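PDB 2HO1: type IV pilus assembly protein PilF from Pseudomonas aeruginosa, which is an outer membrane lipoprotein that binds the secretin subunit PilQ and is essential for its outer membrane localization and assembly into dodecameric secretins of the type IV pilus. Local coordinates for residues A[46-51]-A[77-82]; A[96-101]-A[106-111]; A[210-215]-A[229-234]. All blocks are in the same frame, centred on the assembly; numbering follows the deposited sequence. Where two conformers were deposited one is given.

Contact 1: A[46-51]-A[77-82]; sequences GYLQRG and LAVVFQ
Val80 meets Leu48 with its CG1 anti to the backbone N (chi1 165°), which leaves CG2 as the branch that faces the leucine. Leu48 reaches out from helix 33-49 toward helix 71-83 with a chi1 of -101°, off the staggered values and perhaps imprecise. Val80 CG2 faces the fork of Leu48, sitting almost evenly against it: 4.0 Å from Leu48 CG and scarcely farther from both methyls. Val79 lies against the same end of Leu48, but its exact placement is doubtful. Leucine suits this place because it is long enough to bridge two backbones whose nearest CA atoms, those of Leu48 and Val80, are 7.0 Å apart; short, branched valines keep the opposing surface compact. Ala56 touches both Leu48 and Val80, and Leu60 of helix 57-66 also packs on Val80, so both the loop at Ala56 and helix 57-66 share in the apolar cluster. Just beyond Leu48, helix 33-49 ends in a Schellman motif. Gly51 takes a positive phi of 88°, where a CB would be jammed against the carbonyl O of Arg50, and Gly51 N bonds back to Leu48 O at 3.0 Å. The end of helix 33-49, in the inferred TPR 1, thus packs on helix 71-83, the next helix but one, which is consistent with the right-handed superhelix of tandem tetratricopeptide repeats, where a helix can pack on its next neighbour but one as well as on its next.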
# COMPACT_ATOMS: atom_id res chain seq x y z
N GLY A 46 4.07 16.03 -26.27
CA GLY A 46 3.08 16.56 -27.19
C GLY A 46 2.97 15.66 -28.42
O GLY A 46 1.87 15.40 -28.92
N TYR A 47 4.11 15.21 -28.92
CA TYR A 47 4.11 14.29 -30.05
C TYR A 47 3.38 13.00 -29.69
O TYR A 47 2.57 12.50 -30.47
CB TYR A 47 5.55 13.98 -30.48
CG TYR A 47 6.19 15.09 -31.29
CD1 TYR A 47 5.53 15.65 -32.37
CD2 TYR A 47 7.45 15.56 -30.98
CE1 TYR A 47 6.12 16.65 -33.12
CE2 TYR A 47 8.04 16.56 -31.71
CZ TYR A 47 7.37 17.10 -32.79
OH TYR A 47 7.96 18.10 -33.53
N LEU A 48 3.63 12.49 -28.49
CA LEU A 48 2.98 11.27 -28.02
C LEU A 48 1.47 11.45 -27.96
O LEU A 48 0.69 10.62 -28.42
CB LEU A 48 3.45 10.95 -26.61
CG LEU A 48 4.49 9.87 -26.39
CD1 LEU A 48 4.82 9.83 -24.91
CD2 LEU A 48 3.96 8.54 -26.86
N GLN A 49 1.06 12.55 -27.33
CA GLN A 49 -0.34 12.86 -27.18
C GLN A 49 -1.05 13.02 -28.54
O GLN A 49 -2.23 12.72 -28.66
CB GLN A 49 -0.43 14.14 -26.33
CG GLN A 49 -1.67 14.98 -26.46
CD GLN A 49 -1.46 16.38 -25.87
OE1 GLN A 49 -2.08 17.34 -26.31
NE2 GLN A 49 -0.59 16.49 -24.87
N ARG A 50 -0.31 13.47 -29.55
CA ARG A 50 -0.84 13.69 -30.89
C ARG A 50 -0.82 12.39 -31.71
O ARG A 50 -1.22 12.39 -32.88
CB ARG A 50 -0.03 14.78 -31.61
CG ARG A 50 -0.19 16.22 -31.03
CD ARG A 50 0.45 17.32 -31.93
NE ARG A 50 1.91 17.47 -31.76
CZ ARG A 50 2.47 18.40 -30.99
NH1 ARG A 50 1.72 19.27 -30.34
NH2 ARG A 50 3.79 18.46 -30.87
N GLY A 51 -0.36 11.31 -31.11
CA GLY A 51 -0.30 10.04 -31.81
C GLY A 51 1.00 9.86 -32.59
O GLY A 51 1.22 8.79 -33.16
N LEU A 77 10.00 8.47 -22.40
CA LEU A 77 10.54 7.52 -23.37
C LEU A 77 9.93 6.14 -23.09
O LEU A 77 9.61 5.40 -24.02
CB LEU A 77 12.07 7.50 -23.26
CG LEU A 77 12.89 6.84 -24.39
CD1 LEU A 77 12.53 7.43 -25.77
CD2 LEU A 77 14.37 7.09 -24.07
N ALA A 78 9.75 5.81 -21.81
CA ALA A 78 9.12 4.56 -21.40
C ALA A 78 7.73 4.36 -22.01
O ALA A 78 7.40 3.26 -22.44
CB ALA A 78 9.06 4.46 -19.89
N VAL A 79 6.92 5.42 -22.06
CA VAL A 79 5.61 5.25 -22.65
C VAL A 79 5.72 5.24 -24.18
O VAL A 79 4.84 4.71 -24.86
CB VAL A 79 4.60 6.33 -22.20
CG1 VAL A 79 4.69 6.52 -20.68
CG2 VAL A 79 4.86 7.61 -22.94
N VAL A 80 6.79 5.82 -24.72
CA VAL A 80 6.97 5.80 -26.17
C VAL A 80 7.13 4.31 -26.50
O VAL A 80 6.39 3.78 -27.32
CB VAL A 80 8.23 6.55 -26.67
CG1 VAL A 80 8.50 6.15 -28.15
CG2 VAL A 80 8.04 8.08 -26.58
N PHE A 81 8.06 3.63 -25.84
CA PHE A 81 8.31 2.21 -26.07
C PHE A 81 7.10 1.32 -25.76
O PHE A 81 6.82 0.37 -26.49
CB PHE A 81 9.51 1.74 -25.24
CG PHE A 81 10.82 2.27 -25.72
CD1 PHE A 81 11.16 2.25 -27.06
CD2 PHE A 81 11.73 2.80 -24.82
CE1 PHE A 81 12.37 2.74 -27.49
CE2 PHE A 81 12.95 3.29 -25.25
CZ PHE A 81 13.27 3.26 -26.58
N GLN A 82 6.43 1.62 -24.66
CA GLN A 82 5.26 0.88 -24.23
C GLN A 82 4.22 0.97 -25.33
O GLN A 82 3.58 -0.01 -25.67
CB GLN A 82 4.72 1.49 -22.92
CG GLN A 82 3.32 1.09 -22.49
CD GLN A 82 2.95 1.72 -21.13
OE1 GLN A 82 3.68 2.60 -20.63
NE2 GLN A 82 1.85 1.29 -20.55

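Contact 2: A[96-101]-A[106-111]; sequences KALASD and RVLNNY
Leu98 is the bump of this contact, and Val107, Leu108 and Tyr111 form the hollow that takes it. Its two methyls divide the work. Leu98 CD2 presses on Val107 CG1 at 3.6 Å, while Leu98 CD1 reaches obliquely to the tyrosine ring, 3.5 Å from Tyr111 CD2. Leu108 closes the hollow between them, its CD2 being 3.9 Å from each methyl of Leu98. The side chains of Leu98 and Val107 pass each other in opposite directions, and Val107 CG1, anti to the backbone N (chi1 176°), also reaches Ala97 CB at 3.9 Å. Alanine suits that spot because a single methyl leaves room for the valine, whereas leucine has the forked end needed to fill a three-sided hollow. The helices, from the inferred TPR 2 and TPR 3, run nearly antiparallel (152°) with axes 10.2 Å apart, as consecutive helices do in a TPR superhelix. Ala75 of helix 71-83 adds to the apolar surroundings of Val107. The polar end of Tyr111, its OH, is hydrogen-bonded to Asp91, and its ring also packs against Tyr94. With no hydrogen bond or charge across this buried contact, cohesion here rests on dispersion and exclusion of water, and probably its register on fit of shape.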
# COMPACT_ATOMS: atom_id res chain seq x y z
N LYS A 96 14.88 3.17 -15.11
CA LYS A 96 15.85 4.26 -15.06
C LYS A 96 15.18 5.50 -14.49
O LYS A 96 15.81 6.26 -13.77
CB LYS A 96 16.43 4.59 -16.45
CG LYS A 96 17.35 3.49 -17.01
CD LYS A 96 17.96 3.93 -18.33
CE LYS A 96 18.91 2.88 -18.89
NZ LYS A 96 19.50 3.37 -20.17
N ALA A 97 13.91 5.71 -14.82
CA ALA A 97 13.15 6.85 -14.34
C ALA A 97 13.03 6.78 -12.80
O ALA A 97 13.18 7.78 -12.11
CB ALA A 97 11.79 6.85 -14.98
N LEU A 98 12.77 5.58 -12.28
CA LEU A 98 12.65 5.36 -10.84
C LEU A 98 13.99 5.26 -10.08
O LEU A 98 14.00 5.29 -8.86
CB LEU A 98 11.85 4.10 -10.59
CG LEU A 98 10.42 4.24 -11.11
CD1 LEU A 98 9.76 2.88 -11.09
CD2 LEU A 98 9.64 5.28 -10.25
N ALA A 99 15.10 5.14 -10.79
CA ALA A 99 16.39 5.03 -10.13
C ALA A 99 16.62 6.39 -9.52
O ALA A 99 17.04 6.53 -8.37
CB ALA A 99 17.50 4.70 -11.13
N SER A 100 16.29 7.41 -10.30
CA SER A 100 16.43 8.80 -9.88
C SER A 100 15.66 9.00 -8.57
O SER A 100 16.25 9.24 -7.51
CB SER A 100 15.91 9.71 -10.98
OG SER A 100 16.59 9.44 -12.19
N ASP A 101 14.33 8.92 -8.65
CA ASP A 101 13.48 9.04 -7.47
C ASP A 101 12.55 7.84 -7.42
O ASP A 101 11.53 7.81 -8.09
CB ASP A 101 12.67 10.35 -7.51
CG ASP A 101 11.96 10.58 -8.84
OD1 ASP A 101 12.00 9.66 -9.71
OD2 ASP A 101 11.36 11.67 -9.01
N ARG A 106 3.67 9.47 -9.83
CA ARG A 106 3.18 9.49 -11.19
C ARG A 106 3.84 8.36 -12.01
O ARG A 106 3.17 7.61 -12.71
CB ARG A 106 3.47 10.85 -11.83
CG ARG A 106 2.89 11.02 -13.23
CD ARG A 106 3.29 12.38 -13.85
NE ARG A 106 4.71 12.39 -14.16
CZ ARG A 106 5.23 11.82 -15.26
NH1 ARG A 106 4.42 11.24 -16.15
NH2 ARG A 106 6.54 11.85 -15.47
N VAL A 107 5.16 8.26 -11.89
CA VAL A 107 5.92 7.28 -12.63
C VAL A 107 5.68 5.88 -12.07
O VAL A 107 5.56 4.92 -12.85
CB VAL A 107 7.41 7.64 -12.62
CG1 VAL A 107 8.24 6.56 -13.30
CG2 VAL A 107 7.58 8.99 -13.33
N LEU A 108 5.56 5.77 -10.75
CA LEU A 108 5.26 4.47 -10.16
C LEU A 108 3.90 4.01 -10.68
O LEU A 108 3.69 2.83 -10.96
CB LEU A 108 5.22 4.54 -8.63
CG LEU A 108 6.60 4.57 -7.93
CD1 LEU A 108 6.41 4.98 -6.45
CD2 LEU A 108 7.28 3.17 -8.05
N ASN A 109 2.96 4.94 -10.84
CA ASN A 109 1.64 4.55 -11.30
C ASN A 109 1.65 4.16 -12.78
O ASN A 109 1.03 3.19 -13.15
CB ASN A 109 0.61 5.66 -11.04
CG ASN A 109 -0.80 5.25 -11.46
OD1 ASN A 109 -1.33 4.22 -11.02
ND2 ASN A 109 -1.41 6.04 -12.30
N ASN A 110 2.37 4.92 -13.62
CA ASN A 110 2.47 4.59 -15.04
C ASN A 110 3.16 3.21 -15.19
O ASN A 110 2.74 2.39 -16.01
CB ASN A 110 3.29 5.64 -15.78
CG ASN A 110 2.53 6.97 -15.96
OD1 ASN A 110 1.32 7.02 -15.81
ND2 ASN A 110 3.25 8.03 -16.29
N TYR A 111 4.22 2.97 -14.42
CA TYR A 111 4.92 1.70 -14.48
C TYR A 111 4.03 0.53 -14.00
O TYR A 111 3.96 -0.53 -14.65
CB TYR A 111 6.24 1.79 -13.69
CG TYR A 111 7.16 0.55 -13.78
CD1 TYR A 111 7.18 -0.27 -14.93
CD2 TYR A 111 8.06 0.25 -12.75
CE1 TYR A 111 8.08 -1.35 -15.03
CE2 TYR A 111 8.96 -0.82 -12.84
CZ TYR A 111 8.96 -1.62 -13.99
OH TYR A 111 9.80 -2.72 -14.03

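Contact 3: A[210-215]-A[229-234]; sequences RSLLLG and ASYGLQ
Leu212 and Tyr231 mark where helices 209-221 and 225-238 draw close: their CA atoms are 5.7 Å apart, and the short helical segments run nearly antiparallel at 161° with axes separated by 9.0 Å. The CB of Tyr231 is directed toward the other helix, and its ring reaches between Leu212 and Gly215. At the ring's edge, near its plane, lies the glycine carbonyl carbon, with Tyr231 CD2 3.7 Å from Gly215 C. Tyr231 CE2 is 3.8 Å from Gly215 CA, which stands somewhat off that plane. Glycine fits here because a CB would head straight into CE2; its bare backbone lets the ring edge come close. Such a pairing, a very small residue on the first helix and a large aromatic on the second, agrees with the known sequence pattern of tetratricopeptide repeats, and the two helices together form the hairpin of the inferred TPR 6. Of the two methyls of Leu212, CD2 does most of the touching. It approaches the ring obliquely, 3.7 Å from Tyr231 CD1, and Leu212 CD2 also lies 3.3 Å from Gln234 OE1, a van der Waals contact. The chain of Gln234 runs extended beyond CG (chi2 -160°) and crosses Leu212 at about a right angle. Glutamine covers the leucine with its CB and its amide end, and the polar group suits this partly exposed border. Tyr198 of helix 191-202 packs on Tyr231, while Gln207 touches both Tyr231 and Leu212.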
# COMPACT_ATOMS: atom_id res chain seq x y z
N ARG A 210 -20.02 -5.80 -22.94
CA ARG A 210 -20.02 -6.14 -21.53
C ARG A 210 -21.02 -5.33 -20.71
O ARG A 210 -21.85 -5.90 -20.01
CB ARG A 210 -18.62 -5.94 -20.94
CG ARG A 210 -18.55 -6.23 -19.44
CD ARG A 210 -17.30 -5.64 -18.81
NE ARG A 210 -17.28 -5.87 -17.37
CZ ARG A 210 -16.44 -5.29 -16.53
NH1 ARG A 210 -15.54 -4.44 -16.99
NH2 ARG A 210 -16.49 -5.56 -15.23
N SER A 211 -20.95 -4.00 -20.79
CA SER A 211 -21.85 -3.17 -20.01
C SER A 211 -23.31 -3.24 -20.42
O SER A 211 -24.19 -3.11 -19.56
CB SER A 211 -21.37 -1.72 -19.99
OG SER A 211 -21.39 -1.12 -21.25
N LEU A 212 -23.59 -3.46 -21.70
CA LEU A 212 -24.97 -3.57 -22.17
C LEU A 212 -25.58 -4.82 -21.54
O LEU A 212 -26.72 -4.78 -21.06
CB LEU A 212 -25.05 -3.66 -23.71
CG LEU A 212 -24.76 -2.33 -24.42
CD1 LEU A 212 -24.53 -2.55 -25.91
CD2 LEU A 212 -25.91 -1.34 -24.17
N LEU A 213 -24.83 -5.91 -21.51
CA LEU A 213 -25.34 -7.14 -20.94
C LEU A 213 -25.58 -7.00 -19.43
O LEU A 213 -26.57 -7.53 -18.89
CB LEU A 213 -24.40 -8.30 -21.20
CG LEU A 213 -24.91 -9.65 -20.70
CD1 LEU A 213 -26.15 -10.07 -21.49
CD2 LEU A 213 -23.82 -10.68 -20.85
N LEU A 214 -24.68 -6.29 -18.75
CA LEU A 214 -24.80 -6.09 -17.31
C LEU A 214 -26.06 -5.26 -17.06
O LEU A 214 -26.83 -5.56 -16.14
CB LEU A 214 -23.56 -5.36 -16.73
CG LEU A 214 -23.60 -4.89 -15.26
CD1 LEU A 214 -23.95 -6.07 -14.34
CD2 LEU A 214 -22.24 -4.27 -14.87
N GLY A 215 -26.26 -4.22 -17.86
CA GLY A 215 -27.43 -3.37 -17.72
C GLY A 215 -28.71 -4.14 -18.02
O GLY A 215 -29.75 -3.93 -17.40
N ALA A 229 -35.05 -4.38 -23.18
CA ALA A 229 -35.29 -4.59 -24.61
C ALA A 229 -34.45 -3.61 -25.43
O ALA A 229 -33.93 -3.95 -26.50
CB ALA A 229 -36.79 -4.41 -24.92
N SER A 230 -34.32 -2.38 -24.94
CA SER A 230 -33.53 -1.38 -25.63
C SER A 230 -32.04 -1.78 -25.67
O SER A 230 -31.43 -1.82 -26.74
CB SER A 230 -33.70 -0.04 -24.92
OG SER A 230 -32.87 0.94 -25.50
N TYR A 231 -31.46 -2.08 -24.51
CA TYR A 231 -30.05 -2.48 -24.45
C TYR A 231 -29.80 -3.69 -25.33
O TYR A 231 -28.74 -3.80 -25.96
CB TYR A 231 -29.63 -2.81 -23.01
CG TYR A 231 -29.32 -1.61 -22.15
CD1 TYR A 231 -29.20 -0.33 -22.71
CD2 TYR A 231 -29.13 -1.74 -20.77
CE1 TYR A 231 -28.90 0.77 -21.91
CE2 TYR A 231 -28.83 -0.64 -19.97
CZ TYR A 231 -28.71 0.61 -20.54
OH TYR A 231 -28.41 1.71 -19.75
N GLY A 232 -30.77 -4.60 -25.36
CA GLY A 232 -30.64 -5.80 -26.17
C GLY A 232 -30.59 -5.41 -27.64
O GLY A 232 -30.04 -6.12 -28.48
N LEU A 233 -31.18 -4.25 -27.94
CA LEU A 233 -31.21 -3.73 -29.30
C LEU A 233 -29.84 -3.23 -29.69
O LEU A 233 -29.27 -3.69 -30.68
CB LEU A 233 -32.21 -2.58 -29.40
CG LEU A 233 -32.74 -2.34 -30.82
CD1 LEU A 233 -33.50 -3.58 -31.27
CD2 LEU A 233 -33.65 -1.13 -30.86
N GLN A 234 -29.31 -2.29 -28.90
CA GLN A 234 -27.99 -1.72 -29.14
C GLN A 234 -27.00 -2.87 -29.22
O GLN A 234 -26.07 -2.85 -30.03
CB GLN A 234 -27.58 -0.79 -27.99
CG GLN A 234 -26.77 0.44 -28.43
CD GLN A 234 -25.97 1.08 -27.28
OE1 GLN A 234 -26.49 1.27 -26.18
NE2 GLN A 234 -24.70 1.43 -27.55

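Contacts 1 and 2 are neighbours in the superhelix: their centres are 16 Å apart and their nearest atoms about 5 Å, and they are connected through helices 71-83 and 87-100, which follow each other in the chain. Contact 3 stands far off, its centre 35 Å from that of contact 1 and 40 Å from that of contact 2, on the opposite side of the chain's centre from contact 2. All three follow in series along the chain. Contacts 1 and 2 lie within the inferred span from TPR 1 to TPR 4, the minimal region required for secretin assembly, whereas contact 3 lies in the inferred TPR 6, beyond it.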